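Long-range contact in binding domain (Hc) of Paraclostridial Mosquitocidal Protein 1 (Paraclostridium bifermentans, PDB 6HOX), which targets host nerve cells as the receptor-binding part of a botulinum-like neurotoxin that specifically affects Anopheles mosquitoes: residues D107-M118 / S126-K137. Sequence-based numbering, arbitrary orientation.
Sequences DLGIEYDLVNNM and SLKDGNLVWRMK
In the antiparallel sheet that holds strands 122-128 and 131-137, Tyr112 and Leu127 form a hydrogen-bonded pair. Tyr112 N gives to Leu127 O at 2.9 Å, and Leu127 N gives back to Tyr112 O at 2.8 Å. On one side of this sheet Leu127 CB lies over a face of the Tyr112 ring, offset toward its rim, while Leu127 CD1 comes within 3.9 Å of Tyr112 CE1. The Tyr112 hydroxyl hydrogen-bonds to Gln217. Glu111 reaches past strand 122-128 to Arg135 on the next strand. Its CG stands beside the backbone N (chi1 -77°) and the chain then runs out extended, bringing its carboxylate against the methyls of Val133. The carboxylate and guanidinium meet almost coplanar, 21° apart, in a bidentate salt bridge: Arg135 NH1 to Glu111 OE1 at 2.6 Å and Arg135 NH2 to Glu111 OE2 at a very short 2.5 Å. Asp145 is a second acidic partner of Arg135. Lys128 CD packs on Glu111 CG at 3.8 Å. These strands belong to the lectin-like (concanavalin-type) beta-sandwich that forms the N-terminal half of clostridial neurotoxin binding domains. Two turns meet at one end, type II at 107-110 and type I' at 128-131. There the syn lone pair of Asp129 OD1 takes Gly109 N at 2.7 Å, nearly straight (173°). A water also joins Asp107 O and Ile110 O to Asp129 N. Toward the other end, Met118 SD rests 4.0 Å from Lys137 CB.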
loop_
_atom_site.group_PDB
_atom_site.type_symbol
_atom_site.label_atom_id
_atom_site.label_comp_id
_atom_site.label_asym_id
_atom_site.label_seq_id
_atom_site.Cartn_x
_atom_site.Cartn_y
_atom_site.Cartn_z
ATOM N N ASP A 107 20.183 8.091 9.129
ATOM C CA ASP A 107 20.601 6.801 8.618
ATOM C C ASP A 107 20.917 6.894 7.122
ATOM O O ASP A 107 20.947 5.872 6.432
ATOM C CB ASP A 107 19.516 5.750 8.872
ATOM C CG ASP A 107 19.376 5.412 10.335
ATOM O OD1 ASP A 107 20.429 5.272 10.996
ATOM O OD2 ASP A 107 18.221 5.304 10.806
ATOM N N LEU A 108 21.180 8.109 6.629
ATOM C CA LEU A 108 21.474 8.326 5.224
ATOM C C LEU A 108 22.710 7.492 4.862
ATOM O O LEU A 108 23.699 7.519 5.576
ATOM C CB LEU A 108 21.695 9.827 4.997
ATOM C CG LEU A 108 21.969 10.282 3.561
ATOM C CD1 LEU A 108 21.119 9.532 2.550
ATOM C CD2 LEU A 108 21.731 11.776 3.419
ATOM N N GLY A 109 22.598 6.693 3.794
ATOM C CA GLY A 109 23.706 5.924 3.258
ATOM C C GLY A 109 24.058 4.707 4.103
ATOM O O GLY A 109 24.988 3.973 3.747
ATOM N N ILE A 110 23.305 4.469 5.189
ATOM C CA ILE A 110 23.563 3.354 6.121
ATOM C C ILE A 110 22.480 2.279 5.945
ATOM O O ILE A 110 21.303 2.562 6.171
ATOM C CB ILE A 110 23.614 3.880 7.570
ATOM C CG1 ILE A 110 24.760 4.880 7.769
ATOM C CG2 ILE A 110 23.696 2.735 8.573
ATOM C CD1 ILE A 110 24.450 5.951 8.786
ATOM N N GLU A 111 22.889 1.069 5.529
ATOM C CA GLU A 111 22.026 -0.126 5.472
ATOM C C GLU A 111 21.713 -0.570 6.900
ATOM O O GLU A 111 22.621 -0.670 7.687
ATOM C CB GLU A 111 22.702 -1.361 4.874
ATOM C CG GLU A 111 22.831 -1.376 3.380
ATOM C CD GLU A 111 23.288 -2.716 2.811
ATOM O OE1 GLU A 111 23.111 -3.754 3.489
ATOM O OE2 GLU A 111 23.794 -2.721 1.678
ATOM N N TYR A 112 20.459 -0.913 7.196
ATOM C CA TYR A 112 20.163 -1.563 8.462
ATOM C C TYR A 112 19.227 -2.758 8.240
ATOM O O TYR A 112 18.432 -2.788 7.294
ATOM C CB TYR A 112 19.683 -0.559 9.509
ATOM C CG TYR A 112 18.452 0.251 9.174
ATOM C CD1 TYR A 112 17.170 -0.233 9.394
ATOM C CD2 TYR A 112 18.575 1.534 8.671
ATOM C CE1 TYR A 112 16.048 0.534 9.106
ATOM C CE2 TYR A 112 17.465 2.312 8.369
ATOM C CZ TYR A 112 16.197 1.816 8.594
ATOM O OH TYR A 112 15.129 2.618 8.305
ATOM N N ASP A 113 19.351 -3.738 9.147
ATOM C CA ASP A 113 18.697 -5.044 9.058
ATOM C C ASP A 113 17.192 -4.914 9.319
ATOM O O ASP A 113 16.736 -4.078 10.126
ATOM C CB ASP A 113 19.241 -6.040 10.083
ATOM C CG ASP A 113 20.708 -6.421 9.927
ATOM O OD1 ASP A 113 21.287 -6.124 8.865
ATOM O OD2 ASP A 113 21.255 -7.018 10.883
ATOM N N LEU A 114 16.435 -5.760 8.624
ATOM C CA LEU A 114 15.063 -6.038 8.952
ATOM C C LEU A 114 14.901 -7.535 9.273
ATOM O O LEU A 114 14.268 -7.908 10.268
ATOM C CB LEU A 114 14.199 -5.627 7.763
ATOM C CG LEU A 114 12.704 -5.844 7.969
ATOM C CD1 LEU A 114 12.205 -5.101 9.203
ATOM C CD2 LEU A 114 11.926 -5.414 6.740
ATOM N N VAL A 115 15.417 -8.387 8.381
ATOM C CA VAL A 115 15.395 -9.827 8.530
ATOM C C VAL A 115 16.800 -10.329 8.194
ATOM O O VAL A 115 17.314 -10.025 7.129
ATOM C CB VAL A 115 14.346 -10.506 7.634
ATOM C CG1 VAL A 115 14.204 -11.975 7.998
ATOM C CG2 VAL A 115 12.988 -9.811 7.659
ATOM N N ASN A 116 17.394 -11.102 9.109
ATOM C CA ASN A 116 18.816 -11.387 9.074
ATOM C C ASN A 116 19.017 -12.887 9.292
ATOM O O ASN A 116 18.545 -13.439 10.281
ATOM C CB ASN A 116 19.566 -10.489 10.059
ATOM C CG ASN A 116 21.049 -10.776 10.087
ATOM O OD1 ASN A 116 21.447 -11.929 10.104
ATOM N ND2 ASN A 116 21.869 -9.741 10.092
ATOM N N ASN A 117 19.623 -13.545 8.293
ATOM C CA ASN A 117 20.150 -14.898 8.437
ATOM C C ASN A 117 21.593 -14.908 7.917
ATOM O O ASN A 117 21.955 -15.716 7.055
ATOM C CB ASN A 117 19.317 -15.968 7.726
ATOM C CG ASN A 117 19.793 -17.370 8.050
ATOM O OD1 ASN A 117 19.890 -18.230 7.173
ATOM N ND2 ASN A 117 20.149 -17.603 9.303
ATOM N N MET A 118 22.396 -13.998 8.466
ATOM C CA MET A 118 23.779 -13.788 8.083
ATOM C C MET A 118 24.674 -13.988 9.310
ATOM O O MET A 118 24.500 -13.322 10.330
ATOM C CB MET A 118 23.974 -12.364 7.569
ATOM C CG MET A 118 25.354 -12.099 7.023
ATOM S SD MET A 118 25.580 -12.891 5.435
ATOM C CE MET A 118 24.723 -11.716 4.378
ATOM N N SER A 126 17.515 -5.841 4.167
ATOM C CA SER A 126 17.850 -4.576 4.793
ATOM C C SER A 126 17.084 -3.424 4.143
ATOM O O SER A 126 16.528 -3.555 3.062
ATOM C CB SER A 126 19.335 -4.320 4.739
ATOM O OG SER A 126 20.017 -5.361 5.412
ATOM N N LEU A 127 17.114 -2.282 4.829
ATOM C CA LEU A 127 16.640 -1.031 4.316
ATOM C C LEU A 127 17.823 -0.079 4.182
ATOM O O LEU A 127 18.743 -0.111 5.005
ATOM C CB LEU A 127 15.585 -0.470 5.272
ATOM C CG LEU A 127 14.316 -1.312 5.409
ATOM C CD1 LEU A 127 13.408 -0.756 6.504
ATOM C CD2 LEU A 127 13.574 -1.380 4.083
ATOM N N LYS A 128 17.761 0.759 3.144
ATOM C CA LYS A 128 18.770 1.757 2.855
ATOM C C LYS A 128 18.168 2.900 2.024
ATOM O O LYS A 128 17.672 2.672 0.925
ATOM C CB LYS A 128 19.907 1.118 2.058
ATOM C CG LYS A 128 21.064 2.060 1.753
ATOM C CD LYS A 128 22.119 1.453 0.873
ATOM C CE LYS A 128 23.395 2.262 0.876
ATOM N NZ LYS A 128 24.410 1.663 -0.020
ATOM N N ASP A 129 18.214 4.126 2.552
ATOM C CA ASP A 129 17.822 5.322 1.778
ATOM C C ASP A 129 16.464 5.098 1.109
ATOM O O ASP A 129 16.332 5.236 -0.110
ATOM C CB ASP A 129 18.856 5.646 0.701
ATOM C CG ASP A 129 20.226 5.908 1.282
ATOM O OD1 ASP A 129 20.283 6.444 2.410
ATOM O OD2 ASP A 129 21.222 5.564 0.602
ATOM N N GLY A 130 15.488 4.676 1.914
ATOM C CA GLY A 130 14.110 4.489 1.468
ATOM C C GLY A 130 13.896 3.313 0.523
ATOM O O GLY A 130 12.804 3.173 -0.041
ATOM N N ASN A 131 14.937 2.503 0.315
ATOM C CA ASN A 131 14.931 1.391 -0.618
ATOM C C ASN A 131 15.202 0.093 0.162
ATOM O O ASN A 131 15.386 0.106 1.367
ATOM C CB ASN A 131 15.896 1.655 -1.779
ATOM C CG ASN A 131 15.237 2.430 -2.903
ATOM O OD1 ASN A 131 14.494 1.867 -3.709
ATOM N ND2 ASN A 131 15.487 3.722 -2.952
ATOM N N LEU A 132 15.136 -1.033 -0.545
ATOM C CA LEU A 132 15.218 -2.381 0.026
ATOM C C LEU A 132 16.488 -3.027 -0.523
ATOM O O LEU A 132 16.832 -2.802 -1.691
ATOM C CB LEU A 132 13.960 -3.156 -0.384
ATOM C CG LEU A 132 13.586 -4.376 0.458
ATOM C CD1 LEU A 132 13.145 -3.984 1.851
ATOM C CD2 LEU A 132 12.482 -5.163 -0.214
ATOM N N VAL A 133 17.203 -3.744 0.347
ATOM C CA VAL A 133 18.406 -4.495 0.002
ATOM C C VAL A 133 18.153 -5.975 0.276
ATOM O O VAL A 133 17.733 -6.322 1.391
ATOM C CB VAL A 133 19.620 -4.038 0.829
ATOM C CG1 VAL A 133 20.863 -4.860 0.496
ATOM C CG2 VAL A 133 19.881 -2.551 0.630
ATOM N N TRP A 134 18.435 -6.802 -0.731
ATOM C CA TRP A 134 18.602 -8.236 -0.619
ATOM C C TRP A 134 20.086 -8.535 -0.820
ATOM O O TRP A 134 20.676 -8.097 -1.811
ATOM C CB TRP A 134 17.728 -8.990 -1.639
ATOM C CG TRP A 134 18.089 -10.431 -1.800
ATOM C CD1 TRP A 134 18.743 -11.003 -2.856
ATOM C CD2 TRP A 134 17.839 -11.490 -0.861
ATOM N NE1 TRP A 134 18.889 -12.347 -2.646
ATOM C CE2 TRP A 134 18.346 -12.672 -1.431
ATOM C CE3 TRP A 134 17.199 -11.559 0.379
ATOM C CZ2 TRP A 134 18.255 -13.904 -0.789
ATOM C CZ3 TRP A 134 17.114 -12.771 1.019
ATOM C CH2 TRP A 134 17.647 -13.925 0.445
ATOM N N ARG A 135 20.691 -9.254 0.121
ATOM C CA ARG A 135 22.090 -9.604 -0.026
ATOM C C ARG A 135 22.303 -11.072 0.350
ATOM O O ARG A 135 21.733 -11.556 1.351
ATOM C CB ARG A 135 22.984 -8.692 0.816
ATOM C CG ARG A 135 24.441 -9.150 0.816
ATOM C CD ARG A 135 25.424 -8.212 1.483
ATOM N NE ARG A 135 25.399 -6.907 0.831
ATOM C CZ ARG A 135 24.832 -5.824 1.353
ATOM N NH1 ARG A 135 24.573 -5.784 2.650
ATOM N NH2 ARG A 135 24.527 -4.797 0.574
ATOM N N MET A 136 23.111 -11.750 -0.478
ATOM C CA MET A 136 23.641 -13.087 -0.252
ATOM C C MET A 136 25.173 -13.011 -0.149
ATOM O O MET A 136 25.820 -12.276 -0.911
ATOM C CB MET A 136 23.257 -14.019 -1.406
ATOM C CG MET A 136 21.770 -14.354 -1.422
ATOM S SD MET A 136 21.247 -15.273 -2.879
ATOM C CE MET A 136 21.609 -14.055 -4.122
ATOM N N LYS A 137 25.741 -13.745 0.815
ATOM C CA LYS A 137 27.187 -13.894 0.940
ATOM C C LYS A 137 27.509 -15.367 1.196
ATOM O O LYS A 137 26.942 -15.984 2.079
ATOM C CB LYS A 137 27.732 -12.999 2.053
ATOM C CG LYS A 137 29.249 -12.985 2.168
ATOM C CD LYS A 137 29.762 -12.751 3.563
ATOM C CE LYS A 137 29.848 -11.299 3.964
ATOM N NZ LYS A 137 30.608 -11.180 5.230
HETATM O O HOH W 1 19.359 4.030 5.359
HETATM O O HOH W 2 21.744 -4.141 7.334
#